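Local coordinates for nuclear hormone receptor HR38 (Drosophila melanogaster, PDB 1PDU), which is an orphan nuclear receptor that mediates an atypical ecdysteroid signalling pathway, here represented by its ligand-binding domain, at residues Thr114-His117 / Arg118-Leu122; Glu127-Asn130 / Asp131-Phe135. One frame throughout, in Å; residues are numbered along the deposited sequence.

How the contacts relate
Contact 1 (residues 114-122) and contact 2 (residues 127-135) follow one another in the chain, their centres about 13 Å apart and on the same side of the domain's centre. Contact 1 is the step from the second strand of the two-stranded antiparallel sheet into helix 118-125; contact 2 is the first part of the next helix, 128-142. They touch through packing: Leu129 CD2 lies 3.7 Å from Cys121 CB and 3.5 Å from Arg118 O, and the Met133 side chain meets that of Arg118. Both belong to the mainly helical ligand-binding domain of nuclear receptors, the centre of contact 1 about 17 Å and that of contact 2 about 14 Å from the centre of the chain.

Contact 1: residues Thr114-His117 / Arg118-Leu122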
ATOM      1  N   THR A 114      -7.868  -0.298 -12.019  1.00 31.23           N
ATOM      2  CA  THR A 114      -7.544   0.672 -13.059  1.00 31.06           C
ATOM      3  C   THR A 114      -6.102   0.553 -13.528  1.00 29.90           C
ATOM      4  O   THR A 114      -5.186   0.422 -12.714  1.00 29.79           O
ATOM      5  CB  THR A 114      -7.776   2.111 -12.567  1.00 31.63           C
ATOM      6  OG1 THR A 114      -9.177   2.317 -12.348  1.00 33.65           O
ATOM      7  CG2 THR A 114      -7.262   3.126 -13.596  1.00 32.02           C
ATOM      8  N   VAL A 115      -5.916   0.593 -14.847  1.00 29.06           N
ATOM      9  CA  VAL A 115      -4.592   0.508 -15.461  1.00 29.09           C
ATOM     10  C   VAL A 115      -4.372   1.773 -16.284  1.00 29.58           C
ATOM     11  O   VAL A 115      -5.271   2.216 -16.993  1.00 30.53           O
ATOM     12  CB  VAL A 115      -4.483  -0.701 -16.416  1.00 29.97           C
ATOM     13  CG1 VAL A 115      -3.078  -0.770 -17.025  1.00 29.42           C
ATOM     14  CG2 VAL A 115      -4.819  -1.979 -15.677  1.00 30.30           C
ATOM     15  N   LEU A 116      -3.181   2.352 -16.184  1.00 30.74           N
ATOM     16  CA  LEU A 116      -2.837   3.566 -16.929  1.00 31.49           C
ATOM     17  C   LEU A 116      -1.397   3.457 -17.416  1.00 31.67           C
ATOM     18  O   LEU A 116      -0.660   2.553 -17.002  1.00 30.93           O
ATOM     19  CB  LEU A 116      -2.932   4.800 -16.022  1.00 32.65           C
ATOM     20  CG  LEU A 116      -4.204   5.113 -15.230  1.00 34.72           C
ATOM     21  CD1 LEU A 116      -3.869   6.114 -14.125  1.00 34.42           C
ATOM     22  CD2 LEU A 116      -5.278   5.664 -16.155  1.00 34.32           C
ATOM     23  N   HIS A 117      -0.998   4.376 -18.293  1.00 32.27           N
ATOM     24  CA  HIS A 117       0.384   4.408 -18.761  1.00 32.44           C
ATOM     25  C   HIS A 117       1.155   5.061 -17.621  1.00 32.91           C
ATOM     26  O   HIS A 117       0.611   5.891 -16.894  1.00 33.21           O
ATOM     27  CB  HIS A 117       0.585   5.329 -19.967  1.00 30.53           C
ATOM     28  CG  HIS A 117      -0.008   4.843 -21.249  1.00 30.80           C
ATOM     29  ND1 HIS A 117      -1.354   4.942 -21.532  1.00 32.02           N
ATOM     30  CD2 HIS A 117       0.580   4.364 -22.373  1.00 30.73           C
ATOM     31  CE1 HIS A 117      -1.569   4.555 -22.778  1.00 32.38           C
ATOM     32  NE2 HIS A 117      -0.412   4.200 -23.311  1.00 31.92           N
ATOM     33  N   ARG A 118       2.422   4.709 -17.470  1.00 34.77           N
ATOM     34  CA  ARG A 118       3.228   5.344 -16.447  1.00 35.67           C
ATOM     35  C   ARG A 118       3.284   6.831 -16.764  1.00 36.40           C
ATOM     36  O   ARG A 118       3.361   7.667 -15.863  1.00 37.93           O
ATOM     37  CB  ARG A 118       4.633   4.760 -16.444  1.00 35.72           C
ATOM     38  CG  ARG A 118       4.617   3.286 -16.184  1.00 38.08           C
ATOM     39  CD  ARG A 118       5.911   2.795 -15.601  1.00 39.09           C
ATOM     40  NE  ARG A 118       5.751   1.423 -15.126  1.00 39.88           N
ATOM     41  CZ  ARG A 118       6.722   0.705 -14.575  1.00 40.39           C
ATOM     42  NH1 ARG A 118       7.937   1.224 -14.428  1.00 39.51           N
ATOM     43  NH2 ARG A 118       6.470  -0.533 -14.168  1.00 40.72           N
ATOM     44  N   THR A 119       3.227   7.160 -18.051  1.00 36.05           N
ATOM     45  CA  THR A 119       3.276   8.551 -18.484  1.00 37.40           C
ATOM     46  C   THR A 119       2.038   9.367 -18.118  1.00 38.20           C
ATOM     47  O   THR A 119       2.119  10.586 -17.994  1.00 38.85           O
ATOM     48  CB  THR A 119       3.517   8.648 -19.998  1.00 37.35           C
ATOM     49  OG1 THR A 119       2.494   7.922 -20.696  1.00 37.51           O
ATOM     50  CG2 THR A 119       4.894   8.077 -20.346  1.00 35.47           C
ATOM     51  N   GLN A 120       0.891   8.713 -17.952  1.00 39.36           N
ATOM     52  CA  GLN A 120      -0.326   9.430 -17.565  1.00 40.57           C
ATOM     53  C   GLN A 120      -0.280   9.718 -16.064  1.00 42.53           C
ATOM     54  O   GLN A 120      -1.031  10.547 -15.560  1.00 43.47           O
ATOM     55  CB  GLN A 120      -1.574   8.597 -17.851  1.00 39.40           C
ATOM     56  CG  GLN A 120      -1.908   8.384 -19.319  1.00 38.58           C
ATOM     57  CD  GLN A 120      -2.989   7.329 -19.515  1.00 36.94           C
ATOM     58  OE1 GLN A 120      -2.837   6.186 -19.084  1.00 35.47           O
ATOM     59  NE2 GLN A 120      -4.081   7.709 -20.168  1.00 37.86           N
ATOM     60  N   CYS A 121       0.595   9.015 -15.353  1.00 44.02           N
ATOM     61  CA  CYS A 121       0.725   9.182 -13.911  1.00 46.22           C
ATOM     62  C   CYS A 121       1.800  10.197 -13.561  1.00 48.02           C
ATOM     63  O   CYS A 121       1.717  10.888 -12.542  1.00 48.57           O
ATOM     64  CB  CYS A 121       1.069   7.845 -13.257  1.00 45.91           C
ATOM     65  SG  CYS A 121      -0.156   6.551 -13.544  1.00 47.42           S
ATOM     66  N   LEU A 122       2.820  10.274 -14.406  1.00 49.31           N
ATOM     67  CA  LEU A 122       3.907  11.210 -14.179  1.00 49.83           C
ATOM     68  C   LEU A 122       3.297  12.599 -14.078  1.00 48.70           C
ATOM     69  O   LEU A 122       3.762  13.450 -13.321  1.00 49.01           O
ATOM     70  CB  LEU A 122       4.905  11.151 -15.335  1.00 51.15           C
ATOM     71  CG  LEU A 122       6.220  11.900 -15.105  1.00 53.18           C
ATOM     72  CD1 LEU A 122       6.967  11.267 -13.930  1.00 53.16           C
ATOM     73  CD2 LEU A 122       7.062  11.858 -16.373  1.00 53.57           C
TER
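With CG set anti to the carbonyl carbon in both residues (chi1 -71° in His117, -69° in Gln120), the imidazole and the amide come together over the first turn of helix 118-125. At this strand-to-helix junction the extended Gln120 side chain folds back onto the backbone N of the last strand residue, three positions earlier. Its oxygen takes two bonds from one residue. His117 N meets Gln120 OE1 at 2.7 Å, almost straight and on a lone pair in the amide plane; His117 ND1 lies 3.1 Å from Gln120 OE1, a bond that implies a proton on ND1. Gln120 OE1 sits at the imidazole edge, in the ring plane; with the amide nearly perpendicular to the ring, ND1 stands above the amide plane. Gln120 N donates to the backbone oxygen His117 O at 3.0 Å, from well above the carbonyl plane. The Leu116 side chain crosses that of Gln120 at about a right angle and rests CD1 on Cys121 SG at 3.8 Å. Gln120 NE2 is held by His37 O, and Tyr38 stacks on the His117 ring. Leu116 packs on Gln51 and Leu55 of helix 45-67, and Arg118 NE bonds to Lys107 O of the partner strand 107-109.

Contact 2: residues Glu127-Asn130 / Asp131-Phe135; sequences EWLN and DIMEF
Ile132 sets its CD1 methyl over one face of the Trp128 indole, 3.8 Å from the centroid of the six-membered ring and 17° off its normal, a CH-pi contact one helical turn along. The indole swings forward because its CG is anti to the backbone N (chi1 174°), while the extended Ile132 chain (chi2 179°) carries the methyl out over the ring; the nearest side-chain atoms of the two residues are Trp128 CE2 and Ile132 CD1 at 3.6 Å. Beside this tight pair the buried apolar row is looser: Leu129 CD1 stands 4.4 Å from Ile132 CD1 and 4.5 Å from Met133 CE. The backbone beneath is helical, with Ile132 N bonded to Trp128 O and Met133 N to Leu129 O, the latter 2.8 Å long.

The exposed side is polar. There Asn130 ND2 reaches back to Glu127 OE1 at 3.0 Å, on the syn side but tilted from the carboxylate plane, joining two surface side chains; Glu134, also exposed, meets Asn130 chiefly through the backbone bond from its N to Asn130 O. Asp131 lies between the two sides, its OD2 bonded to Gln214 of helix 204-225. Trp128 NE1 donates to the backbone oxygen of Leu211 in that same helix, so the indole is held through NE1 and packed over one face. The chemistry is thus divided: apolar packing and polar ties to helix 204-225 fix the inner side, while the amide of Asn130 may temper the negative charge that Glu127 brings near Asp131.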
ATOM      1  N   GLU A 127       7.579  13.588 -10.095  1.00 41.37           N
ATOM      2  CA  GLU A 127       8.791  12.780  -9.985  1.00 42.02           C
ATOM      3  C   GLU A 127       8.665  11.702  -8.926  1.00 40.78           C
ATOM      4  O   GLU A 127       9.387  10.708  -8.950  1.00 40.32           O
ATOM      5  CB  GLU A 127      10.009  13.659  -9.684  1.00 44.76           C
ATOM      6  CG  GLU A 127      10.766  14.094 -10.935  1.00 49.09           C
ATOM      7  CD  GLU A 127      11.245  12.904 -11.784  1.00 51.46           C
ATOM      8  OE1 GLU A 127      12.123  12.132 -11.314  1.00 50.68           O
ATOM      9  OE2 GLU A 127      10.733  12.745 -12.922  1.00 52.01           O
ATOM     10  N   TRP A 128       7.745  11.898  -7.993  1.00 38.66           N
ATOM     11  CA  TRP A 128       7.531  10.915  -6.948  1.00 37.54           C
ATOM     12  C   TRP A 128       7.301   9.491  -7.503  1.00 37.66           C
ATOM     13  O   TRP A 128       7.695   8.503  -6.883  1.00 36.59           O
ATOM     14  CB  TRP A 128       6.348  11.354  -6.092  1.00 36.16           C
ATOM     15  CG  TRP A 128       5.945  10.367  -5.072  1.00 34.48           C
ATOM     16  CD1 TRP A 128       6.764   9.689  -4.224  1.00 33.52           C
ATOM     17  CD2 TRP A 128       4.612   9.980  -4.744  1.00 34.13           C
ATOM     18  NE1 TRP A 128       6.025   8.904  -3.382  1.00 33.30           N
ATOM     19  CE2 TRP A 128       4.698   9.063  -3.679  1.00 34.27           C
ATOM     20  CE3 TRP A 128       3.350  10.323  -5.244  1.00 34.86           C
ATOM     21  CZ2 TRP A 128       3.568   8.480  -3.101  1.00 34.93           C
ATOM     22  CZ3 TRP A 128       2.223   9.743  -4.668  1.00 35.63           C
ATOM     23  CH2 TRP A 128       2.343   8.830  -3.605  1.00 34.78           C
ATOM     24  N   LEU A 129       6.669   9.386  -8.670  1.00 38.52           N
ATOM     25  CA  LEU A 129       6.409   8.078  -9.266  1.00 39.95           C
ATOM     26  C   LEU A 129       7.720   7.330  -9.512  1.00 40.82           C
ATOM     27  O   LEU A 129       7.827   6.136  -9.218  1.00 41.47           O
ATOM     28  CB  LEU A 129       5.689   8.284 -10.592  1.00 40.24           C
ATOM     29  CG  LEU A 129       5.291   6.973 -11.259  1.00 20.00           C
ATOM     30  CD1 LEU A 129       4.291   6.168 -10.427  1.00 38.02           C
ATOM     31  CD2 LEU A 129       4.634   7.196 -12.621  1.00 20.00           C
ATOM     32  N   ASN A 130       8.711   8.033 -10.056  1.00 41.05           N
ATOM     33  CA  ASN A 130      10.012   7.433 -10.319  1.00 40.60           C
ATOM     34  C   ASN A 130      10.594   6.865  -9.037  1.00 39.59           C
ATOM     35  O   ASN A 130      11.224   5.815  -9.054  1.00 40.75           O
ATOM     36  CB  ASN A 130      10.966   8.466 -10.921  1.00 41.63           C
ATOM     37  CG  ASN A 130      10.780   8.614 -12.413  1.00 43.16           C
ATOM     38  OD1 ASN A 130      10.482   7.651 -13.113  1.00 45.42           O
ATOM     39  ND2 ASN A 130      10.950   9.834 -12.911  1.00 43.87           N
ATOM     40  N   ASP A 131      10.388   7.557  -7.924  1.00 38.54           N
ATOM     41  CA  ASP A 131      10.891   7.066  -6.651  1.00 38.06           C
ATOM     42  C   ASP A 131      10.114   5.809  -6.250  1.00 36.83           C
ATOM     43  O   ASP A 131      10.667   4.901  -5.625  1.00 37.13           O
ATOM     44  CB  ASP A 131      10.763   8.154  -5.588  1.00 40.50           C
ATOM     45  CG  ASP A 131      11.732   9.301  -5.819  1.00 44.11           C
ATOM     46  OD1 ASP A 131      12.964   9.078  -5.720  1.00 46.56           O
ATOM     47  OD2 ASP A 131      11.270  10.422  -6.114  1.00 44.95           O
ATOM     48  N   ILE A 132       8.837   5.753  -6.617  1.00 34.06           N
ATOM     49  CA  ILE A 132       8.017   4.590  -6.315  1.00 32.97           C
ATOM     50  C   ILE A 132       8.541   3.403  -7.125  1.00 33.59           C
ATOM     51  O   ILE A 132       8.714   2.299  -6.594  1.00 32.08           O
ATOM     52  CB  ILE A 132       6.538   4.845  -6.666  1.00 32.55           C
ATOM     53  CG1 ILE A 132       6.002   5.991  -5.797  1.00 30.94           C
ATOM     54  CG2 ILE A 132       5.714   3.567  -6.458  1.00 31.20           C
ATOM     55  CD1 ILE A 132       4.567   6.354  -6.057  1.00 30.14           C
ATOM     56  N   MET A 133       8.813   3.636  -8.409  1.00 33.59           N
ATOM     57  CA  MET A 133       9.334   2.582  -9.271  1.00 34.22           C
ATOM     58  C   MET A 133      10.689   2.108  -8.748  1.00 35.67           C
ATOM     59  O   MET A 133      11.024   0.922  -8.818  1.00 35.97           O
ATOM     60  CB  MET A 133       9.448   3.078 -10.712  1.00 32.13           C
ATOM     61  CG  MET A 133       8.092   3.253 -11.378  1.00 30.76           C
ATOM     62  SD  MET A 133       7.069   1.782 -11.107  1.00 27.98           S
ATOM     63  CE  MET A 133       5.704   2.198 -11.943  1.00 27.76           C
ATOM     64  N   GLU A 134      11.459   3.038  -8.208  1.00 36.72           N
ATOM     65  CA  GLU A 134      12.757   2.715  -7.637  1.00 39.56           C
ATOM     66  C   GLU A 134      12.562   1.773  -6.440  1.00 38.58           C
ATOM     67  O   GLU A 134      13.317   0.815  -6.255  1.00 39.28           O
ATOM     68  CB  GLU A 134      13.440   4.012  -7.203  1.00 43.59           C
ATOM     69  CG  GLU A 134      14.844   3.875  -6.667  1.00 48.81           C
ATOM     70  CD  GLU A 134      15.652   5.139  -6.912  1.00 52.89           C
ATOM     71  OE1 GLU A 134      16.716   5.301  -6.277  1.00 56.03           O
ATOM     72  OE2 GLU A 134      15.228   5.968  -7.751  1.00 54.41           O
ATOM     73  N   PHE A 135      11.546   2.046  -5.628  1.00 37.36           N
ATOM     74  CA  PHE A 135      11.249   1.200  -4.473  1.00 36.05           C
ATOM     75  C   PHE A 135      10.775  -0.167  -4.980  1.00 35.72           C
ATOM     76  O   PHE A 135      11.092  -1.206  -4.414  1.00 35.50           O
ATOM     77  CB  PHE A 135      10.157   1.857  -3.633  1.00 35.39           C
ATOM     78  CG  PHE A 135       9.772   1.080  -2.407  1.00 33.98           C
ATOM     79  CD1 PHE A 135      10.670   0.908  -1.360  1.00 33.74           C
ATOM     80  CD2 PHE A 135       8.500   0.531  -2.293  1.00 32.78           C
ATOM     81  CE1 PHE A 135      10.304   0.203  -0.218  1.00 32.18           C
ATOM     82  CE2 PHE A 135       8.130  -0.171  -1.158  1.00 31.86           C
ATOM     83  CZ  PHE A 135       9.035  -0.335  -0.120  1.00 32.03           C
TER